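Putative hydrolase (Chloroflexus aurantiacus J-10-fl, PDB 3CMN) is a mostly helical putative hydrolase, probably a zincin-like metallopeptidase, whose substrate is not established and which is seen here as the apoenzyme. Local coordinates at residues A[17-23]-A[120-125]; A[27-33]-A[78-84]; A[322-327]-A[355-359]; A[330-336]-A[358-363]. All blocks are in the same frame, centred on the assembly; numbering follows the deposited sequence.

Contact 1: A[17-23]-A[120-125]; sequences LIDWEQA and SKLLGV
Asp19 N donates to Ser120 O at 2.8 Å, and the N-H points well at the oxygen (159°). Ser120 O also takes Gly124 N, a bond of the first turn of its own helix, and the two donors arrive from opposite faces of the carbonyl plane. The Asp19 side chain works in two directions. Asp19 OD1 accepts from Glu21 N at 2.9 Å, nearly in line with the C-O bond, and from Gln22 N, which comes from above the carboxylate. OD2 faces Lys121, whose NZ lies 3.5 Å from Asp19 OD2 in a salt bridge at the surface. Asp19 is thus the N-cap of helix 20-31, and it joins that helix start to the first turn of helix 120-135. CG of Asp19 stands anti to the backbone N (chi1 -179°), which turns the carboxylate toward the amides of Glu21 and Gln22. Further on the backbones come close at Gly124, which has no side chain. Gly124 O meets Ala23 CA at 3.1 Å in a CA-H...O contact. Gln22 lays its CG against Lys121 O and Val125 CG2. At the other end Leu123 CD1 meets Leu17 CG at 4.1 Å.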
# COMPACT_ATOMS: atom_id res chain seq x y z
N LEU A 17 13.74 -10.53 22.48
CA LEU A 17 13.22 -9.20 22.94
C LEU A 17 11.68 -9.17 22.99
O LEU A 17 11.08 -8.54 23.87
CB LEU A 17 13.70 -8.09 22.01
CG LEU A 17 13.18 -6.71 22.41
CD1 LEU A 17 13.86 -6.30 23.71
CD2 LEU A 17 13.48 -5.70 21.32
N ILE A 18 11.06 -9.84 22.03
CA ILE A 18 9.60 -9.85 21.96
C ILE A 18 9.06 -11.26 21.95
O ILE A 18 9.58 -12.13 21.24
CB ILE A 18 9.11 -9.15 20.68
CG1 ILE A 18 9.69 -7.74 20.61
CG2 ILE A 18 7.58 -9.13 20.64
CD1 ILE A 18 9.52 -7.08 19.28
N ASP A 19 8.03 -11.49 22.74
CA ASP A 19 7.40 -12.81 22.77
C ASP A 19 6.34 -12.82 21.68
O ASP A 19 5.22 -12.35 21.88
CB ASP A 19 6.74 -13.06 24.12
CG ASP A 19 6.11 -14.42 24.20
OD1 ASP A 19 5.76 -14.98 23.14
OD2 ASP A 19 5.95 -14.94 25.32
N TRP A 20 6.72 -13.35 20.52
CA TRP A 20 5.82 -13.39 19.38
C TRP A 20 4.62 -14.31 19.48
O TRP A 20 3.68 -14.20 18.70
CB TRP A 20 6.61 -13.68 18.11
CG TRP A 20 7.38 -12.48 17.69
CD1 TRP A 20 8.73 -12.27 17.82
CD2 TRP A 20 6.84 -11.27 17.15
NE1 TRP A 20 9.05 -11.00 17.41
CE2 TRP A 20 7.91 -10.36 16.99
CE3 TRP A 20 5.55 -10.86 16.80
CZ2 TRP A 20 7.73 -9.07 16.50
CZ3 TRP A 20 5.37 -9.57 16.30
CH2 TRP A 20 6.46 -8.70 16.16
N GLU A 21 4.63 -15.22 20.44
CA GLU A 21 3.48 -16.10 20.58
C GLU A 21 2.45 -15.42 21.47
O GLU A 21 1.27 -15.73 21.42
CB GLU A 21 3.91 -17.46 21.11
CG GLU A 21 4.06 -18.46 19.95
CD GLU A 21 4.96 -19.63 20.26
OE1 GLU A 21 4.68 -20.38 21.22
OE2 GLU A 21 5.96 -19.81 19.52
N GLN A 22 2.92 -14.48 22.28
CA GLN A 22 2.01 -13.72 23.12
C GLN A 22 1.38 -12.71 22.16
O GLN A 22 0.19 -12.42 22.23
CB GLN A 22 2.76 -12.98 24.23
CG GLN A 22 1.92 -11.93 24.89
CD GLN A 22 0.67 -12.51 25.52
OE1 GLN A 22 0.75 -13.23 26.52
NE2 GLN A 22 -0.49 -12.22 24.92
N ALA A 23 2.22 -12.19 21.27
CA ALA A 23 1.78 -11.22 20.27
C ALA A 23 0.72 -11.85 19.37
O ALA A 23 -0.33 -11.26 19.12
CB ALA A 23 2.97 -10.76 19.44
N SER A 120 8.96 -9.05 27.68
CA SER A 120 8.98 -9.44 26.28
C SER A 120 7.54 -9.86 25.99
O SER A 120 7.09 -9.89 24.85
CB SER A 120 9.92 -10.63 26.08
OG SER A 120 9.44 -11.76 26.77
N LYS A 121 6.84 -10.17 27.08
CA LYS A 121 5.44 -10.58 27.03
C LYS A 121 4.58 -9.33 26.89
O LYS A 121 3.66 -9.29 26.06
CB LYS A 121 5.09 -11.31 28.33
CG LYS A 121 4.43 -12.67 28.15
CD LYS A 121 4.36 -13.41 29.48
CE LYS A 121 3.59 -14.72 29.35
NZ LYS A 121 4.19 -15.61 28.32
N LEU A 122 4.90 -8.33 27.70
CA LEU A 122 4.18 -7.06 27.70
C LEU A 122 4.43 -6.30 26.39
O LEU A 122 3.63 -5.46 25.98
CB LEU A 122 4.59 -6.21 28.90
CG LEU A 122 4.23 -6.84 30.25
CD1 LEU A 122 4.81 -6.03 31.42
CD2 LEU A 122 2.73 -6.92 30.36
N LEU A 123 5.56 -6.59 25.75
CA LEU A 123 5.85 -5.98 24.46
C LEU A 123 4.96 -6.70 23.45
O LEU A 123 4.31 -6.08 22.62
CB LEU A 123 7.33 -6.15 24.08
CG LEU A 123 8.34 -5.18 24.70
CD1 LEU A 123 9.75 -5.47 24.19
CD2 LEU A 123 7.93 -3.76 24.36
N GLY A 124 4.95 -8.03 23.54
CA GLY A 124 4.14 -8.84 22.64
C GLY A 124 2.67 -8.46 22.69
O GLY A 124 1.99 -8.42 21.67
N VAL A 125 2.18 -8.19 23.90
CA VAL A 125 0.79 -7.78 24.10
C VAL A 125 0.51 -6.50 23.31
O VAL A 125 -0.51 -6.40 22.62
CB VAL A 125 0.49 -7.51 25.60
CG1 VAL A 125 -0.82 -6.77 25.75
CG2 VAL A 125 0.42 -8.81 26.37

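Contact 2: A[27-33]-A[78-84]; sequences ALRLSQW and DRREWLE
A water links Trp33 to Arg79: it accepts from Arg79 N at 2.7 Å and also bonds to Trp33 O. A direct bond lies beside it. Ser31 O takes NH1 of Arg79 at 3.1 Å, almost head-on to the carbonyl, with the oxygen at the guanidinium edge and tilted 20° from its plane. Arg79 NE bonds to Asn162 OD1. Asp78 OD2 receives Arg80 N, also at 2.7 Å. Asp78 and Glu81 form a capping box at the start of helix 79-92. The end of helix 20-31 lies beside this start; segments 27-31 and 79-84 run nearly antiparallel (154°). Above the capped turn Arg80 lies alongside Trp33. Arg80 CD sits 3.6 Å from the centroid of the six-membered ring of Trp33, squarely over the face, a CH-pi contact. Arg80 is extended from CG to NE, which carries the aliphatic chain across the indole; the guanidinium lies farther off and adds at most weak attraction. A leucine in place of Trp33 would probably leave the Arg80 chain without its flat support and freer to swing. Deeper in, Leu83 CD1 packs on Leu28 CD2 at 3.8 Å and near Ser31 OG, while Leu83 CD2 meets Ala27 CB at 3.9 Å. Glu84 OE2 approaches Leu28 CD2 and is salt-bridged to Arg24.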
# COMPACT_ATOMS: atom_id res chain seq x y z
N ALA A 27 -3.08 -10.58 18.98
CA ALA A 27 -3.57 -10.15 17.67
C ALA A 27 -4.85 -10.89 17.31
O ALA A 27 -5.83 -10.29 16.90
CB ALA A 27 -2.51 -10.40 16.60
N LEU A 28 -4.82 -12.21 17.45
CA LEU A 28 -5.98 -13.04 17.15
C LEU A 28 -7.22 -12.64 17.92
O LEU A 28 -8.32 -12.61 17.38
CB LEU A 28 -5.66 -14.51 17.44
CG LEU A 28 -4.76 -15.17 16.39
CD1 LEU A 28 -4.29 -16.55 16.88
CD2 LEU A 28 -5.54 -15.31 15.08
N ARG A 29 -7.03 -12.29 19.19
CA ARG A 29 -8.14 -11.90 20.05
C ARG A 29 -8.66 -10.51 19.81
O ARG A 29 -9.87 -10.31 19.79
CB ARG A 29 -7.75 -12.10 21.51
CG ARG A 29 -7.46 -13.55 21.78
CD ARG A 29 -7.85 -14.01 23.14
NE ARG A 29 -9.21 -13.65 23.55
CZ ARG A 29 -10.32 -13.91 22.87
NH1 ARG A 29 -10.28 -14.54 21.70
NH2 ARG A 29 -11.49 -13.55 23.38
N LEU A 30 -7.78 -9.54 19.60
CA LEU A 30 -8.23 -8.19 19.36
C LEU A 30 -8.85 -8.06 17.96
O LEU A 30 -9.69 -7.19 17.72
CB LEU A 30 -7.06 -7.22 19.51
CG LEU A 30 -7.40 -5.82 20.04
CD1 LEU A 30 -6.16 -5.17 20.62
CD2 LEU A 30 -7.97 -4.96 18.91
N SER A 31 -8.47 -8.94 17.04
CA SER A 31 -9.02 -8.89 15.69
C SER A 31 -10.51 -9.25 15.66
O SER A 31 -11.23 -8.85 14.76
CB SER A 31 -8.25 -9.83 14.75
OG SER A 31 -8.58 -11.18 15.02
N GLN A 32 -10.96 -10.01 16.67
CA GLN A 32 -12.35 -10.44 16.77
C GLN A 32 -12.77 -11.12 15.48
O GLN A 32 -13.86 -10.89 14.95
CB GLN A 32 -13.27 -9.23 17.04
CG GLN A 32 -12.80 -8.38 18.22
CD GLN A 32 -13.71 -7.21 18.53
OE1 GLN A 32 -14.43 -6.71 17.66
NE2 GLN A 32 -13.67 -6.74 19.77
N TRP A 33 -11.89 -11.98 14.97
CA TRP A 33 -12.17 -12.65 13.71
C TRP A 33 -13.45 -13.46 13.70
O TRP A 33 -14.13 -13.52 12.67
CB TRP A 33 -10.98 -13.54 13.29
CG TRP A 33 -10.69 -14.66 14.23
CD1 TRP A 33 -9.86 -14.63 15.33
CD2 TRP A 33 -11.23 -15.99 14.18
NE1 TRP A 33 -9.85 -15.85 15.94
CE2 TRP A 33 -10.68 -16.71 15.26
CE3 TRP A 33 -12.12 -16.64 13.31
CZ2 TRP A 33 -10.99 -18.06 15.50
CZ3 TRP A 33 -12.43 -17.98 13.55
CH2 TRP A 33 -11.87 -18.67 14.64
N ASP A 78 -10.39 -13.62 5.78
CA ASP A 78 -11.21 -13.13 6.89
C ASP A 78 -10.05 -12.55 7.72
O ASP A 78 -8.89 -12.61 7.29
CB ASP A 78 -11.90 -14.27 7.65
CG ASP A 78 -10.94 -15.08 8.48
OD1 ASP A 78 -10.14 -15.84 7.90
OD2 ASP A 78 -10.97 -14.96 9.73
N ARG A 79 -10.34 -12.01 8.90
CA ARG A 79 -9.29 -11.41 9.72
C ARG A 79 -8.26 -12.41 10.25
O ARG A 79 -7.09 -12.08 10.40
CB ARG A 79 -9.90 -10.63 10.88
CG ARG A 79 -10.75 -9.45 10.40
CD ARG A 79 -11.43 -8.75 11.55
NE ARG A 79 -12.35 -7.73 11.05
CZ ARG A 79 -13.32 -7.20 11.78
NH1 ARG A 79 -13.51 -7.59 13.03
NH2 ARG A 79 -14.11 -6.28 11.25
N ARG A 80 -8.71 -13.63 10.53
CA ARG A 80 -7.81 -14.65 11.04
C ARG A 80 -6.81 -15.06 9.97
O ARG A 80 -5.61 -15.19 10.23
CB ARG A 80 -8.61 -15.87 11.51
CG ARG A 80 -7.75 -16.96 12.09
CD ARG A 80 -8.58 -18.13 12.56
NE ARG A 80 -7.78 -19.04 13.37
CZ ARG A 80 -6.97 -19.98 12.90
NH1 ARG A 80 -6.84 -20.17 11.59
NH2 ARG A 80 -6.28 -20.73 13.75
N GLU A 81 -7.31 -15.26 8.75
CA GLU A 81 -6.43 -15.64 7.65
C GLU A 81 -5.47 -14.51 7.32
O GLU A 81 -4.31 -14.75 7.00
CB GLU A 81 -7.25 -16.03 6.42
CG GLU A 81 -8.12 -17.25 6.66
CD GLU A 81 -9.04 -17.54 5.49
OE1 GLU A 81 -9.69 -16.58 5.00
OE2 GLU A 81 -9.11 -18.71 5.07
N TRP A 82 -5.94 -13.27 7.42
CA TRP A 82 -5.05 -12.16 7.14
C TRP A 82 -3.87 -12.21 8.12
O TRP A 82 -2.72 -12.01 7.73
CB TRP A 82 -5.78 -10.82 7.25
CG TRP A 82 -4.88 -9.66 6.96
CD1 TRP A 82 -4.48 -9.22 5.74
CD2 TRP A 82 -4.19 -8.86 7.93
NE1 TRP A 82 -3.58 -8.18 5.88
CE2 TRP A 82 -3.39 -7.94 7.21
CE3 TRP A 82 -4.17 -8.82 9.33
CZ2 TRP A 82 -2.57 -6.99 7.85
CZ3 TRP A 82 -3.36 -7.88 9.97
CH2 TRP A 82 -2.57 -6.98 9.22
N LEU A 83 -4.17 -12.48 9.39
CA LEU A 83 -3.17 -12.55 10.44
C LEU A 83 -2.19 -13.71 10.29
O LEU A 83 -0.98 -13.52 10.38
CB LEU A 83 -3.85 -12.66 11.82
CG LEU A 83 -4.41 -11.40 12.46
CD1 LEU A 83 -5.18 -11.79 13.72
CD2 LEU A 83 -3.26 -10.43 12.81
N GLU A 84 -2.71 -14.92 10.07
CA GLU A 84 -1.88 -16.11 9.91
C GLU A 84 -0.90 -15.95 8.75
O GLU A 84 0.22 -16.46 8.79
CB GLU A 84 -2.75 -17.34 9.63
CG GLU A 84 -3.69 -17.76 10.76
CD GLU A 84 -2.96 -18.08 12.07
OE1 GLU A 84 -1.73 -18.30 12.02
OE2 GLU A 84 -3.61 -18.13 13.14
O HOH W 1 -12.76 -12.25 10.18

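Contact 3: A[322-327]-A[355-359]; sequences AFVNAV and PGQWI
A knob-into-hole contact joins helix 319-331 to the C-terminal helix 355-363. The knob is Pro355, whose ring enters the hole made by Ala322, Phe323, Ala326 and Val327. Pro355 CG lies 3.6 Å from Ala326 CB and equally close to Phe323 CA. Pro355 CB meets Val327 CG1 at 3.7 Å. The proline ring and the phenyl run alongside each other, pointing opposite ways, with Phe323 CD1 next to Pro355 CG. One turn later along helix 355-363 comes Trp358. Here the rings make a T-shaped pair. Phe323 presents its edge to the Trp358 face, with the planes at 75° and Phe323 CZ 3.6 Å from Trp358 CD2. Phe323 CG is anti to the backbone N (chi1 165°), and this carries the ring out from its helix to the indole. The two helix segments cross at -55°, with their axes 9.8 Å apart at closest approach. This is part of the helical fold: Phe323 also touches Leu263 of helix 248-279 and Ile352 of helix 349-353. No hydrogen bond crosses between 322-327 and 355-359, and every close side-chain contact is apolar. The polar end of Trp358 is served elsewhere, by NE1 bonding to Asn345 O. Val327 also meets Ile359: Val327 CB lies 3.8 Å from Ile359 CD1. Its CG1 lies over one face of the Phe323 ring, near the edge.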
# COMPACT_ATOMS: atom_id res chain seq x y z
N ALA A 322 -1.07 15.61 -6.65
CA ALA A 322 -1.04 16.88 -7.35
C ALA A 322 0.26 16.98 -8.11
O ALA A 322 0.34 17.63 -9.16
CB ALA A 322 -1.16 18.03 -6.36
N PHE A 323 1.30 16.34 -7.59
CA PHE A 323 2.59 16.32 -8.26
C PHE A 323 2.36 15.67 -9.61
O PHE A 323 2.64 16.25 -10.65
CB PHE A 323 3.62 15.50 -7.45
CG PHE A 323 4.85 15.14 -8.24
CD1 PHE A 323 5.95 15.99 -8.28
CD2 PHE A 323 4.88 13.97 -9.01
CE1 PHE A 323 7.06 15.68 -9.07
CE2 PHE A 323 5.98 13.66 -9.80
CZ PHE A 323 7.07 14.52 -9.83
N VAL A 324 1.82 14.45 -9.58
CA VAL A 324 1.57 13.70 -10.80
C VAL A 324 0.54 14.35 -11.72
O VAL A 324 0.69 14.30 -12.94
CB VAL A 324 1.10 12.26 -10.47
CG1 VAL A 324 0.90 11.47 -11.74
CG2 VAL A 324 2.13 11.58 -9.58
N ASN A 325 -0.51 14.94 -11.15
CA ASN A 325 -1.53 15.59 -11.97
C ASN A 325 -0.90 16.78 -12.65
O ASN A 325 -1.13 17.04 -13.83
CB ASN A 325 -2.73 16.03 -11.12
CG ASN A 325 -3.61 14.87 -10.70
OD1 ASN A 325 -3.81 13.91 -11.45
ND2 ASN A 325 -4.17 14.96 -9.49
N ALA A 326 -0.10 17.51 -11.89
CA ALA A 326 0.59 18.67 -12.41
C ALA A 326 1.41 18.28 -13.64
O ALA A 326 1.05 18.64 -14.76
CB ALA A 326 1.50 19.25 -11.35
N VAL A 327 2.48 17.51 -13.45
CA VAL A 327 3.33 17.12 -14.57
C VAL A 327 2.57 16.45 -15.71
O VAL A 327 2.86 16.70 -16.87
CB VAL A 327 4.53 16.19 -14.12
CG1 VAL A 327 4.94 16.53 -12.71
CG2 VAL A 327 4.19 14.72 -14.28
N PRO A 355 6.37 20.41 -8.62
CA PRO A 355 6.65 19.54 -9.76
C PRO A 355 7.61 20.17 -10.77
O PRO A 355 8.48 19.50 -11.33
CB PRO A 355 5.26 19.29 -10.34
CG PRO A 355 4.38 19.34 -9.12
CD PRO A 355 4.92 20.54 -8.40
N GLY A 356 7.44 21.47 -11.00
CA GLY A 356 8.30 22.18 -11.94
C GLY A 356 9.76 21.79 -11.84
O GLY A 356 10.39 21.49 -12.85
N GLN A 357 10.29 21.79 -10.62
CA GLN A 357 11.68 21.42 -10.37
C GLN A 357 11.98 20.06 -10.99
O GLN A 357 13.02 19.85 -11.61
CB GLN A 357 11.95 21.35 -8.86
CG GLN A 357 13.11 22.22 -8.38
CD GLN A 357 13.49 21.94 -6.92
OE1 GLN A 357 14.02 20.88 -6.60
NE2 GLN A 357 13.21 22.90 -6.05
N TRP A 358 11.05 19.13 -10.81
CA TRP A 358 11.22 17.78 -11.33
C TRP A 358 11.19 17.74 -12.86
O TRP A 358 11.98 17.03 -13.48
CB TRP A 358 10.12 16.87 -10.78
CG TRP A 358 10.28 15.44 -11.17
CD1 TRP A 358 11.06 14.50 -10.55
CD2 TRP A 358 9.64 14.77 -12.27
NE1 TRP A 358 10.94 13.29 -11.19
CE2 TRP A 358 10.08 13.43 -12.25
CE3 TRP A 358 8.75 15.18 -13.28
CZ2 TRP A 358 9.64 12.49 -13.19
CZ3 TRP A 358 8.32 14.24 -14.21
CH2 TRP A 358 8.76 12.91 -14.16
N ILE A 359 10.25 18.48 -13.45
CA ILE A 359 10.12 18.50 -14.90
C ILE A 359 11.41 19.02 -15.52
O ILE A 359 11.91 18.46 -16.50
CB ILE A 359 8.90 19.36 -15.33
CG1 ILE A 359 7.62 18.68 -14.81
CG2 ILE A 359 8.83 19.50 -16.86
CD1 ILE A 359 6.33 19.37 -15.23

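Contact 4: A[330-336]-A[358-363]; sequences ARGIQFA and WIVRMD
Phe335 is the apolar centre, a knob set among Trp358, Ile359, Met362 and Asp363. Phe335 CE2 is the closest atom to the indole, 3.5 Å from Trp358 CZ3. The two ring planes are almost perpendicular (88°), but the approach is oblique. Phe335 CE2 also lies 3.9 Å from Ile359 CG2, and Phe335 CZ meets Met362 CB at 3.7 Å. CG of Phe335 is anti to the backbone N (chi1 -170°), which sends the ring from helix 333-336 toward helix 355-363. Met362 CG covers part of one Trp358 face. An alanine at Phe335 is likely to open a gap between Trp358, Ile359 and Met362 and leave the indole freer to shift. Farther out, Ala330 CB touches Ile359 CD1 at 3.9 Å. At the ring edge Asp363 OD1 is 3.6 Å from Phe335 CE1. Arg331 closes the outer side, with its NE over one face of the phenyl ring near the rim. Arg331 NH2 donates to the syn lone pair of Asp363 OD2 at 2.9 Å, and the same nitrogen is 2.7 Å from Asp363 OD1 in a salt bridge. The guanidinium and carboxylate are nearly coplanar, 24° apart. This bridge, at the surface, joins the end of helix 319-331 to helix 355-363, beside the knob-into-hole packing of Phe335 from helix 333-336.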
# COMPACT_ATOMS: atom_id res chain seq x y z
N ALA A 330 1.02 19.14 -17.54
CA ALA A 330 2.08 19.89 -18.19
C ALA A 330 2.83 19.16 -19.31
O ALA A 330 3.33 19.81 -20.23
CB ALA A 330 3.07 20.37 -17.15
N ARG A 331 2.91 17.84 -19.25
CA ARG A 331 3.66 17.11 -20.28
C ARG A 331 3.09 15.78 -20.72
O ARG A 331 3.58 15.19 -21.68
CB ARG A 331 5.10 16.92 -19.82
CG ARG A 331 5.91 18.20 -19.84
CD ARG A 331 6.35 18.53 -21.27
NE ARG A 331 7.80 18.41 -21.37
CZ ARG A 331 8.65 19.25 -20.80
NH1 ARG A 331 8.19 20.27 -20.09
NH2 ARG A 331 9.96 19.05 -20.89
N GLY A 332 2.07 15.28 -20.03
CA GLY A 332 1.50 14.01 -20.43
C GLY A 332 1.96 12.83 -19.61
O GLY A 332 2.94 12.90 -18.88
N ILE A 333 1.23 11.73 -19.74
CA ILE A 333 1.51 10.51 -19.00
C ILE A 333 2.87 9.89 -19.36
O ILE A 333 3.57 9.38 -18.48
CB ILE A 333 0.36 9.47 -19.24
CG1 ILE A 333 -0.30 9.12 -17.90
CG2 ILE A 333 0.88 8.22 -19.94
CD1 ILE A 333 0.65 8.65 -16.81
N GLN A 334 3.23 9.94 -20.63
CA GLN A 334 4.49 9.36 -21.07
C GLN A 334 5.65 10.03 -20.35
O GLN A 334 6.54 9.35 -19.85
CB GLN A 334 4.64 9.50 -22.59
CG GLN A 334 5.68 8.55 -23.17
CD GLN A 334 5.85 8.71 -24.67
OE1 GLN A 334 6.26 9.76 -25.15
NE2 GLN A 334 5.53 7.65 -25.42
N PHE A 335 5.63 11.36 -20.29
CA PHE A 335 6.68 12.10 -19.61
C PHE A 335 6.70 11.71 -18.14
O PHE A 335 7.74 11.32 -17.60
CB PHE A 335 6.46 13.61 -19.71
CG PHE A 335 7.64 14.43 -19.22
CD1 PHE A 335 8.71 14.70 -20.07
CD2 PHE A 335 7.70 14.89 -17.91
CE1 PHE A 335 9.82 15.44 -19.61
CE2 PHE A 335 8.79 15.61 -17.44
CZ PHE A 335 9.86 15.89 -18.29
N ALA A 336 5.53 11.80 -17.50
CA ALA A 336 5.38 11.45 -16.09
C ALA A 336 5.79 10.01 -15.77
O ALA A 336 6.15 9.70 -14.63
CB ALA A 336 3.93 11.68 -15.66
N TRP A 358 11.05 19.13 -10.81
CA TRP A 358 11.22 17.78 -11.33
C TRP A 358 11.19 17.74 -12.86
O TRP A 358 11.98 17.03 -13.48
CB TRP A 358 10.12 16.87 -10.78
CG TRP A 358 10.28 15.44 -11.17
CD1 TRP A 358 11.06 14.50 -10.55
CD2 TRP A 358 9.64 14.77 -12.27
NE1 TRP A 358 10.94 13.29 -11.19
CE2 TRP A 358 10.08 13.43 -12.25
CE3 TRP A 358 8.75 15.18 -13.28
CZ2 TRP A 358 9.64 12.49 -13.19
CZ3 TRP A 358 8.32 14.24 -14.21
CH2 TRP A 358 8.76 12.91 -14.16
N ILE A 359 10.25 18.48 -13.45
CA ILE A 359 10.12 18.50 -14.90
C ILE A 359 11.41 19.02 -15.52
O ILE A 359 11.91 18.46 -16.50
CB ILE A 359 8.90 19.36 -15.33
CG1 ILE A 359 7.62 18.68 -14.81
CG2 ILE A 359 8.83 19.50 -16.86
CD1 ILE A 359 6.33 19.37 -15.23
N VAL A 360 11.97 20.06 -14.92
CA VAL A 360 13.22 20.63 -15.40
C VAL A 360 14.35 19.61 -15.27
O VAL A 360 15.07 19.35 -16.24
CB VAL A 360 13.57 21.91 -14.60
CG1 VAL A 360 14.94 22.42 -14.99
CG2 VAL A 360 12.53 22.97 -14.85
N ARG A 361 14.49 19.02 -14.09
CA ARG A 361 15.54 18.03 -13.86
C ARG A 361 15.45 16.85 -14.83
O ARG A 361 16.48 16.33 -15.26
CB ARG A 361 15.49 17.51 -12.42
CG ARG A 361 16.61 16.52 -12.06
CD ARG A 361 16.74 16.34 -10.55
NE ARG A 361 15.59 15.66 -9.94
CZ ARG A 361 15.45 14.34 -9.84
NH1 ARG A 361 16.38 13.51 -10.32
NH2 ARG A 361 14.37 13.84 -9.26
N MET A 362 14.24 16.43 -15.18
CA MET A 362 14.10 15.31 -16.11
C MET A 362 14.55 15.73 -17.50
O MET A 362 15.05 14.91 -18.26
CB MET A 362 12.65 14.80 -16.18
CG MET A 362 12.17 13.99 -14.96
SD MET A 362 13.27 12.68 -14.40
CE MET A 362 12.98 11.49 -15.44
N ASP A 363 14.36 17.01 -17.81
CA ASP A 363 14.75 17.59 -19.09
C ASP A 363 16.26 17.58 -19.28
O ASP A 363 16.75 17.34 -20.37
CB ASP A 363 14.26 19.03 -19.21
CG ASP A 363 12.81 19.12 -19.61
OD1 ASP A 363 12.28 18.08 -20.05
OD2 ASP A 363 12.21 20.21 -19.50

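Contacts 1 and 2 form one group and contacts 3 and 4 another, on opposite sides of the chain's centre. Contacts 1 and 2 share helix 20-31, use its start and its end, and have centres 17 Å apart. Contacts 3 and 4 share Trp358 and Ile359 and lie 7 Å apart between centres. They also touch directly, Val327 CG2 meeting Ala336 CB at 3.3 Å. The two groups are far apart: contacts 2 and 3 come no nearer than about 26 Å between nearest atoms. The HExxH pattern on helix 174-193, with His184, Glu185 and His188, probably marks the metal site of a zincin-like enzyme, although no metal is bound there. None of these residues belongs to the four contacts.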